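Local coordinates for protein S-adenosylmethionine dependent methyltransferase (PDB 3BKW) that probably transfers methyl groups from S-adenosylmethionine to an acceptor molecule, at residues L39-G51 with L103-A116. Sequence-based numbering, arbitrary orientation.
Sequences LPEVGGLRIVDLG and LPQDSFDLAYSSLA. With EDO (1,2-ethanediol), chain I; EDO (1,2-ethanediol), chain F.
V48 N bonds to L110 O where strands 46-50 and 110-114 run parallel, and two more backbone hydrogen bonds, Y112 N to V48 O (2.9 Å) and L50 N to Y112 O, continue the ladder. On one face V48 sets CB over the centre of the F108 ring, 3.8 Å from its centroid, a CH-pi contact, while V48 CG1 meets A111 CB. On the other face L110, with CG anti to the backbone N (chi1 172°) and a bend at chi2 (60°), lays CD1 on P40 CD at 3.8 Å and has CD2 touching both V42 CG1 and I47 CD1.

The solvent side is polar. R46 grips D109 side-on in a salt bridge, NE to OD2 and NH2 to OD1 (3.1 Å), both nitrogens arriving from above the carboxylate plane. OD2 also takes R46 N through its anti lone pair, at 2.9 Å. Water and ethanediol reach this carboxylate too, and R46 NH2 bonds S135. At the far end S113 OG donates to L50 O (2.7 Å), and waters bridge G51 to S114.

These are central strands of the Rossmann-like sheet, flanked by 68-73 and 138-145; helix 123-133 packs on L50 and A111, and helix 56-63 lies against the opposite face, where F57 stacks on Y112.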
ATOM      1  N   LEU A  39      11.452 -11.590  -6.097  1.00 28.63           N
ATOM      2  CA  LEU A  39      11.274 -13.028  -6.179  1.00 28.51           C
ATOM      3  C   LEU A  39      12.148 -13.746  -5.179  1.00 29.18           C
ATOM      4  O   LEU A  39      13.202 -13.239  -4.806  1.00 30.35           O
ATOM      5  CB  LEU A  39      11.683 -13.544  -7.561  1.00 28.54           C
ATOM      6  CG  LEU A  39      10.913 -13.039  -8.775  1.00 27.44           C
ATOM      7  CD1 LEU A  39      11.644 -13.525 -10.043  1.00 28.23           C
ATOM      8  CD2 LEU A  39       9.450 -13.517  -8.711  1.00 30.40           C
ATOM      9  N   PRO A  40      11.720 -14.941  -4.743  1.00 30.17           N
ATOM     10  CA  PRO A  40      12.620 -15.754  -3.950  1.00 30.66           C
ATOM     11  C   PRO A  40      13.675 -16.346  -4.910  1.00 31.81           C
ATOM     12  O   PRO A  40      13.530 -16.213  -6.130  1.00 30.81           O
ATOM     13  CB  PRO A  40      11.697 -16.863  -3.448  1.00 30.71           C
ATOM     14  CG  PRO A  40      10.723 -17.021  -4.562  1.00 31.74           C
ATOM     15  CD  PRO A  40      10.441 -15.639  -4.986  1.00 31.41           C
ATOM     16  N   GLU A  41      14.719 -16.972  -4.377  1.00 31.81           N
ATOM     17  CA  GLU A  41      15.641 -17.721  -5.231  1.00 31.90           C
ATOM     18  C   GLU A  41      14.809 -18.807  -5.959  1.00 31.75           C
ATOM     19  O   GLU A  41      14.139 -19.604  -5.313  1.00 32.32           O
ATOM     20  CB  GLU A  41      16.768 -18.334  -4.394  1.00 33.49           C
ATOM     21  CG  GLU A  41      17.657 -19.326  -5.145  1.00 37.98           C
ATOM     22  CD  GLU A  41      18.310 -18.737  -6.374  1.00 44.64           C
ATOM     23  OE1 GLU A  41      18.969 -17.681  -6.242  1.00 45.81           O
ATOM     24  OE2 GLU A  41      18.170 -19.344  -7.457  1.00 43.35           O
ATOM     25  N   VAL A  42      14.852 -18.813  -7.288  1.00 30.68           N
ATOM     26  CA  VAL A  42      14.013 -19.724  -8.091  1.00 30.44           C
ATOM     27  C   VAL A  42      14.607 -21.111  -8.298  1.00 29.59           C
ATOM     28  O   VAL A  42      13.904 -22.005  -8.769  1.00 30.18           O
ATOM     29  CB  VAL A  42      13.581 -19.105  -9.461  1.00 30.51           C
ATOM     30  CG1 VAL A  42      12.777 -17.787  -9.248  1.00 28.94           C
ATOM     31  CG2 VAL A  42      14.772 -18.900 -10.407  1.00 29.99           C
ATOM     32  N   GLY A  43      15.883 -21.303  -7.935  1.00 30.34           N
ATOM     33  CA  GLY A  43      16.550 -22.577  -8.101  1.00 29.11           C
ATOM     34  C   GLY A  43      15.844 -23.698  -7.361  1.00 30.19           C
ATOM     35  O   GLY A  43      15.598 -23.591  -6.154  1.00 31.69           O
ATOM     36  N   GLY A  44      15.460 -24.726  -8.115  1.00 28.46           N
ATOM     37  CA  GLY A  44      14.800 -25.906  -7.590  1.00 29.65           C
ATOM     38  C   GLY A  44      13.319 -25.758  -7.306  1.00 27.76           C
ATOM     39  O   GLY A  44      12.689 -26.732  -6.859  1.00 31.77           O
ATOM     40  N   LEU A  45      12.728 -24.591  -7.606  1.00 27.28           N
ATOM     41  CA  LEU A  45      11.324 -24.355  -7.276  1.00 27.01           C
ATOM     42  C   LEU A  45      10.362 -24.833  -8.344  1.00 28.51           C
ATOM     43  O   LEU A  45      10.703 -24.919  -9.521  1.00 27.39           O
ATOM     44  CB  LEU A  45      11.035 -22.861  -7.020  1.00 27.17           C
ATOM     45  CG  LEU A  45      11.787 -22.131  -5.905  1.00 27.14           C
ATOM     46  CD1 LEU A  45      11.109 -20.764  -5.683  1.00 30.81           C
ATOM     47  CD2 LEU A  45      11.831 -22.944  -4.605  1.00 28.61           C
ATOM     48  N   ARG A  46       9.150 -25.125  -7.885  1.00 27.80           N
ATOM     49  CA  ARG A  46       8.007 -25.438  -8.724  1.00 26.26           C
ATOM     50  C   ARG A  46       7.297 -24.090  -8.842  1.00 26.13           C
ATOM     51  O   ARG A  46       6.956 -23.479  -7.820  1.00 26.94           O
ATOM     52  CB  ARG A  46       7.114 -26.451  -8.060  1.00 26.95           C
ATOM     53  CG  ARG A  46       7.828 -27.785  -7.769  1.00 30.03           C
ATOM     54  CD  ARG A  46       6.980 -28.622  -6.855  1.00 34.36           C
ATOM     55  NE  ARG A  46       6.861 -27.972  -5.549  1.00 32.21           N
ATOM     56  CZ  ARG A  46       5.945 -28.262  -4.626  1.00 36.26           C
ATOM     57  NH1 ARG A  46       5.053 -29.236  -4.789  1.00 36.61           N
ATOM     58  NH2 ARG A  46       5.939 -27.569  -3.502  1.00 35.61           N
ATOM     59  N   ILE A  47       7.097 -23.629 -10.078  1.00 26.67           N
ATOM     60  CA  ILE A  47       6.574 -22.291 -10.347  1.00 27.19           C
ATOM     61  C   ILE A  47       5.388 -22.307 -11.291  1.00 26.98           C
ATOM     62  O   ILE A  47       5.372 -23.079 -12.256  1.00 27.92           O
ATOM     63  CB  ILE A  47       7.689 -21.411 -10.982  1.00 26.49           C
ATOM     64  CG1 ILE A  47       8.959 -21.408 -10.117  1.00 26.24           C
ATOM     65  CG2 ILE A  47       7.187 -19.962 -11.223  1.00 28.32           C
ATOM     66  CD1 ILE A  47      10.149 -20.627 -10.699  1.00 25.47           C
ATOM     67  N   VAL A  48       4.392 -21.455 -11.010  1.00 26.30           N
ATOM     68  CA  VAL A  48       3.277 -21.246 -11.924  1.00 27.33           C
ATOM     69  C   VAL A  48       3.301 -19.775 -12.361  1.00 26.57           C
ATOM     70  O   VAL A  48       3.443 -18.890 -11.515  1.00 27.49           O
ATOM     71  CB  VAL A  48       1.903 -21.687 -11.359  1.00 25.39           C
ATOM     72  CG1 VAL A  48       1.540 -20.960 -10.057  1.00 26.23           C
ATOM     73  CG2 VAL A  48       0.807 -21.513 -12.419  1.00 29.16           C
ATOM     74  N   ASP A  49       3.159 -19.542 -13.673  1.00 26.75           N
ATOM     75  CA  ASP A  49       3.131 -18.222 -14.270  1.00 27.74           C
ATOM     76  C   ASP A  49       1.722 -17.976 -14.753  1.00 26.79           C
ATOM     77  O   ASP A  49       1.274 -18.627 -15.691  1.00 26.87           O
ATOM     78  CB  ASP A  49       4.138 -18.153 -15.429  1.00 26.68           C
ATOM     79  CG  ASP A  49       4.221 -16.788 -16.065  1.00 28.96           C
ATOM     80  OD1 ASP A  49       3.405 -15.914 -15.739  1.00 29.56           O
ATOM     81  OD2 ASP A  49       5.139 -16.572 -16.868  1.00 31.07           O
ATOM     82  N   LEU A  50       1.013 -17.059 -14.087  1.00 27.70           N
ATOM     83  CA  LEU A  50      -0.379 -16.755 -14.403  1.00 26.79           C
ATOM     84  C   LEU A  50      -0.443 -15.624 -15.418  1.00 28.60           C
ATOM     85  O   LEU A  50      -0.159 -14.467 -15.081  1.00 28.91           O
ATOM     86  CB  LEU A  50      -1.159 -16.398 -13.126  1.00 28.19           C
ATOM     87  CG  LEU A  50      -1.129 -17.370 -11.950  1.00 31.11           C
ATOM     88  CD1 LEU A  50      -1.798 -16.792 -10.711  1.00 35.60           C
ATOM     89  CD2 LEU A  50      -1.766 -18.675 -12.329  1.00 29.33           C
ATOM     90  N   GLY A  51      -0.800 -15.966 -16.657  1.00 28.52           N
ATOM     91  CA  GLY A  51      -0.870 -15.011 -17.785  1.00 28.50           C
ATOM     92  C   GLY A  51       0.531 -14.931 -18.362  1.00 28.17           C
ATOM     93  O   GLY A  51       1.118 -13.853 -18.482  1.00 29.03           O
ATOM     94  N   LEU A 103      -6.207 -24.810  -9.672  1.00 33.03           N
ATOM     95  CA  LEU A 103      -4.820 -25.221  -9.507  1.00 33.25           C
ATOM     96  C   LEU A 103      -4.779 -26.376  -8.520  1.00 33.95           C
ATOM     97  O   LEU A 103      -5.558 -26.373  -7.550  1.00 34.03           O
ATOM     98  CB  LEU A 103      -3.935 -24.069  -9.005  1.00 32.37           C
ATOM     99  CG  LEU A 103      -3.591 -22.902  -9.945  1.00 35.24           C
ATOM    100  CD1 LEU A 103      -2.770 -21.843  -9.187  1.00 33.58           C
ATOM    101  CD2 LEU A 103      -2.832 -23.391 -11.170  1.00 34.22           C
ATOM    102  N   PRO A 104      -3.880 -27.363  -8.750  1.00 33.88           N
ATOM    103  CA  PRO A 104      -3.740 -28.447  -7.800  1.00 33.90           C
ATOM    104  C   PRO A 104      -3.158 -27.937  -6.483  1.00 33.37           C
ATOM    105  O   PRO A 104      -2.305 -27.046  -6.479  1.00 32.36           O
ATOM    106  CB  PRO A 104      -2.774 -29.411  -8.501  1.00 34.76           C
ATOM    107  CG  PRO A 104      -2.017 -28.580  -9.410  1.00 35.13           C
ATOM    108  CD  PRO A 104      -2.952 -27.535  -9.888  1.00 35.38           C
ATOM    109  N   GLN A 105      -3.639 -28.497  -5.384  1.00 34.11           N
ATOM    110  CA  GLN A 105      -3.257 -28.075  -4.040  1.00 34.22           C
ATOM    111  C   GLN A 105      -1.806 -28.430  -3.723  1.00 32.58           C
ATOM    112  O   GLN A 105      -1.320 -29.461  -4.196  1.00 31.90           O
ATOM    113  CB  GLN A 105      -4.168 -28.772  -3.021  1.00 36.19           C
ATOM    114  CG  GLN A 105      -4.042 -28.293  -1.587  1.00 40.84           C
ATOM    115  CD  GLN A 105      -4.904 -29.096  -0.607  1.00 41.34           C
ATOM    116  OE1 GLN A 105      -5.694 -29.959  -1.002  1.00 54.52           O
ATOM    117  NE2 GLN A 105      -4.745 -28.805   0.681  1.00 52.76           N
ATOM    118  N   ASP A 106      -1.124 -27.550  -2.974  1.00 31.75           N
ATOM    119  CA  ASP A 106       0.223 -27.816  -2.442  1.00 32.28           C
ATOM    120  C   ASP A 106       1.216 -28.268  -3.539  1.00 30.99           C
ATOM    121  O   ASP A 106       2.020 -29.187  -3.335  1.00 34.42           O
ATOM    122  CB  ASP A 106       0.037 -28.890  -1.336  1.00 34.51           C
ATOM    123  CG  ASP A 106       1.276 -29.148  -0.502  1.00 39.47           C
ATOM    124  OD1 ASP A 106       2.113 -28.257  -0.343  1.00 40.25           O
ATOM    125  OD2 ASP A 106       1.400 -30.277   0.022  1.00 40.88           O
ATOM    126  N   SER A 107       1.124 -27.626  -4.704  1.00 29.95           N
ATOM    127  CA  SER A 107       1.898 -28.003  -5.903  1.00 31.48           C
ATOM    128  C   SER A 107       2.945 -27.023  -6.408  1.00 30.38           C
ATOM    129  O   SER A 107       3.705 -27.359  -7.347  1.00 30.67           O
ATOM    130  CB  SER A 107       0.913 -28.321  -7.023  1.00 32.21           C
ATOM    131  OG  SER A 107       0.205 -29.500  -6.690  1.00 36.68           O
ATOM    132  N   PHE A 108       3.002 -25.828  -5.814  1.00 29.86           N
ATOM    133  CA  PHE A 108       3.955 -24.797  -6.238  1.00 27.69           C
ATOM    134  C   PHE A 108       4.615 -24.105  -5.074  1.00 28.31           C
ATOM    135  O   PHE A 108       4.036 -23.980  -4.010  1.00 28.84           O
ATOM    136  CB  PHE A 108       3.260 -23.776  -7.152  1.00 29.33           C
ATOM    137  CG  PHE A 108       2.688 -24.394  -8.368  1.00 28.20           C
ATOM    138  CD1 PHE A 108       3.499 -24.653  -9.466  1.00 29.57           C
ATOM    139  CD2 PHE A 108       1.352 -24.794  -8.402  1.00 31.86           C
ATOM    140  CE1 PHE A 108       2.981 -25.270 -10.593  1.00 26.73           C
ATOM    141  CE2 PHE A 108       0.830 -25.396  -9.530  1.00 31.20           C
ATOM    142  CZ  PHE A 108       1.652 -25.641 -10.630  1.00 28.83           C
ATOM    143  N   ASP A 109       5.849 -23.678  -5.285  1.00 27.52           N
ATOM    144  CA  ASP A 109       6.608 -22.910  -4.305  1.00 27.50           C
ATOM    145  C   ASP A 109       6.491 -21.416  -4.590  1.00 26.84           C
ATOM    146  O   ASP A 109       6.705 -20.601  -3.692  1.00 28.67           O
ATOM    147  CB  ASP A 109       8.078 -23.310  -4.365  1.00 25.13           C
ATOM    148  CG  ASP A 109       8.272 -24.769  -4.124  1.00 31.21           C
ATOM    149  OD1 ASP A 109       7.935 -25.209  -3.006  1.00 30.66           O
ATOM    150  OD2 ASP A 109       8.730 -25.472  -5.051  1.00 30.05           O
ATOM    151  N   LEU A 110       6.217 -21.059  -5.855  1.00 27.03           N
ATOM    152  CA  LEU A 110       6.109 -19.674  -6.285  1.00 26.94           C
ATOM    153  C   LEU A 110       5.033 -19.527  -7.334  1.00 26.98           C
ATOM    154  O   LEU A 110       4.983 -20.315  -8.264  1.00 27.07           O
ATOM    155  CB  LEU A 110       7.449 -19.216  -6.906  1.00 26.57           C
ATOM    156  CG  LEU A 110       7.543 -17.842  -7.597  1.00 29.36           C
ATOM    157  CD1 LEU A 110       7.210 -16.716  -6.614  1.00 29.40           C
ATOM    158  CD2 LEU A 110       8.896 -17.653  -8.259  1.00 28.65           C
ATOM    159  N   ALA A 111       4.182 -18.520  -7.162  1.00 26.03           N
ATOM    160  CA  ALA A 111       3.232 -18.098  -8.172  1.00 26.22           C
ATOM    161  C   ALA A 111       3.678 -16.704  -8.631  1.00 27.01           C
ATOM    162  O   ALA A 111       3.969 -15.831  -7.809  1.00 26.62           O
ATOM    163  CB  ALA A 111       1.807 -18.084  -7.643  1.00 27.10           C
ATOM    164  N   TYR A 112       3.804 -16.534  -9.938  1.00 26.28           N
ATOM    165  CA  TYR A 112       4.201 -15.276 -10.568  1.00 27.04           C
ATOM    166  C   TYR A 112       3.145 -14.817 -11.545  1.00 26.87           C
ATOM    167  O   TYR A 112       2.541 -15.631 -12.213  1.00 26.47           O
ATOM    168  CB  TYR A 112       5.504 -15.482 -11.315  1.00 26.78           C
ATOM    169  CG  TYR A 112       6.000 -14.304 -12.142  1.00 26.34           C
ATOM    170  CD1 TYR A 112       6.806 -13.311 -11.560  1.00 27.86           C
ATOM    171  CD2 TYR A 112       5.654 -14.161 -13.498  1.00 26.45           C
ATOM    172  CE1 TYR A 112       7.281 -12.223 -12.327  1.00 29.27           C
ATOM    173  CE2 TYR A 112       6.124 -13.077 -14.270  1.00 26.74           C
ATOM    174  CZ  TYR A 112       6.937 -12.121 -13.680  1.00 28.65           C
ATOM    175  OH  TYR A 112       7.397 -11.073 -14.481  1.00 29.37           O
ATOM    176  N   SER A 113       2.946 -13.505 -11.643  1.00 27.15           N
ATOM    177  CA  SER A 113       2.048 -12.948 -12.644  1.00 25.97           C
ATOM    178  C   SER A 113       2.422 -11.528 -13.025  1.00 27.56           C
ATOM    179  O   SER A 113       2.484 -10.658 -12.170  1.00 27.87           O
ATOM    180  CB  SER A 113       0.618 -12.972 -12.140  1.00 25.90           C
ATOM    181  OG  SER A 113      -0.272 -12.536 -13.163  1.00 28.06           O
ATOM    182  N   SER A 114       2.675 -11.307 -14.310  1.00 25.77           N
ATOM    183  CA  SER A 114       2.976  -9.986 -14.837  1.00 26.25           C
ATOM    184  C   SER A 114       1.781  -9.390 -15.577  1.00 25.89           C
ATOM    185  O   SER A 114       1.369  -9.903 -16.626  1.00 26.16           O
ATOM    186  CB  SER A 114       4.170 -10.049 -15.785  1.00 28.03           C
ATOM    187  OG  SER A 114       4.352  -8.803 -16.450  1.00 29.09           O
ATOM    188  N   LEU A 115       1.226  -8.329 -15.000  1.00 26.33           N
ATOM    189  CA  LEU A 115       0.222  -7.500 -15.670  1.00 27.08           C
ATOM    190  C   LEU A 115      -0.981  -8.251 -16.221  1.00 29.35           C
ATOM    191  O   LEU A 115      -1.412  -8.036 -17.363  1.00 29.65           O
ATOM    192  CB  LEU A 115       0.931  -6.676 -16.753  1.00 27.76           C
ATOM    193  CG  LEU A 115       2.118  -5.824 -16.291  1.00 29.13           C
ATOM    194  CD1 LEU A 115       2.731  -5.062 -17.483  1.00 30.00           C
ATOM    195  CD2 LEU A 115       1.717  -4.880 -15.162  1.00 30.54           C
ATOM    196  N   ALA A 116      -1.506  -9.144 -15.396  1.00 27.58           N
ATOM    197  CA  ALA A 116      -2.687  -9.953 -15.727  1.00 27.71           C
ATOM    198  C   ALA A 116      -3.852  -9.777 -14.758  1.00 26.22           C
ATOM    199  O   ALA A 116      -4.995  -9.817 -15.171  1.00 28.96           O
ATOM    200  CB  ALA A 116      -2.309 -11.448 -15.775  1.00 28.95           C
TER
HETATM  201  C1  EDO I 249      17.473 -15.029  -9.257  1.00 52.84           C
HETATM  202  O1  EDO I 249      18.414 -15.761 -10.049  1.00 46.99           O
HETATM  203  C2  EDO I 249      16.467 -16.020  -8.681  1.00 51.34           C
HETATM  204  O2  EDO I 249      15.305 -15.368  -8.137  1.00 42.38           O
HETATM  205  C1  EDO F 246       7.682 -23.029  -0.446  1.00 31.92           C
HETATM  206  O1  EDO F 246       7.702 -24.443  -0.564  1.00 36.18           O
HETATM  207  C2  EDO F 246       9.063 -22.548  -0.020  1.00 31.81           C
HETATM  208  O2  EDO F 246       9.987 -22.614  -1.130  1.00 32.28           O
HETATM  209  O   HOH W   1      10.641 -27.599  -4.891  1.00 38.33           O
HETATM  210  O   HOH W   2       2.989 -13.412 -16.289  1.00 18.71           O
HETATM  211  O   HOH W   3       0.160 -11.335 -18.516  1.00 26.32           O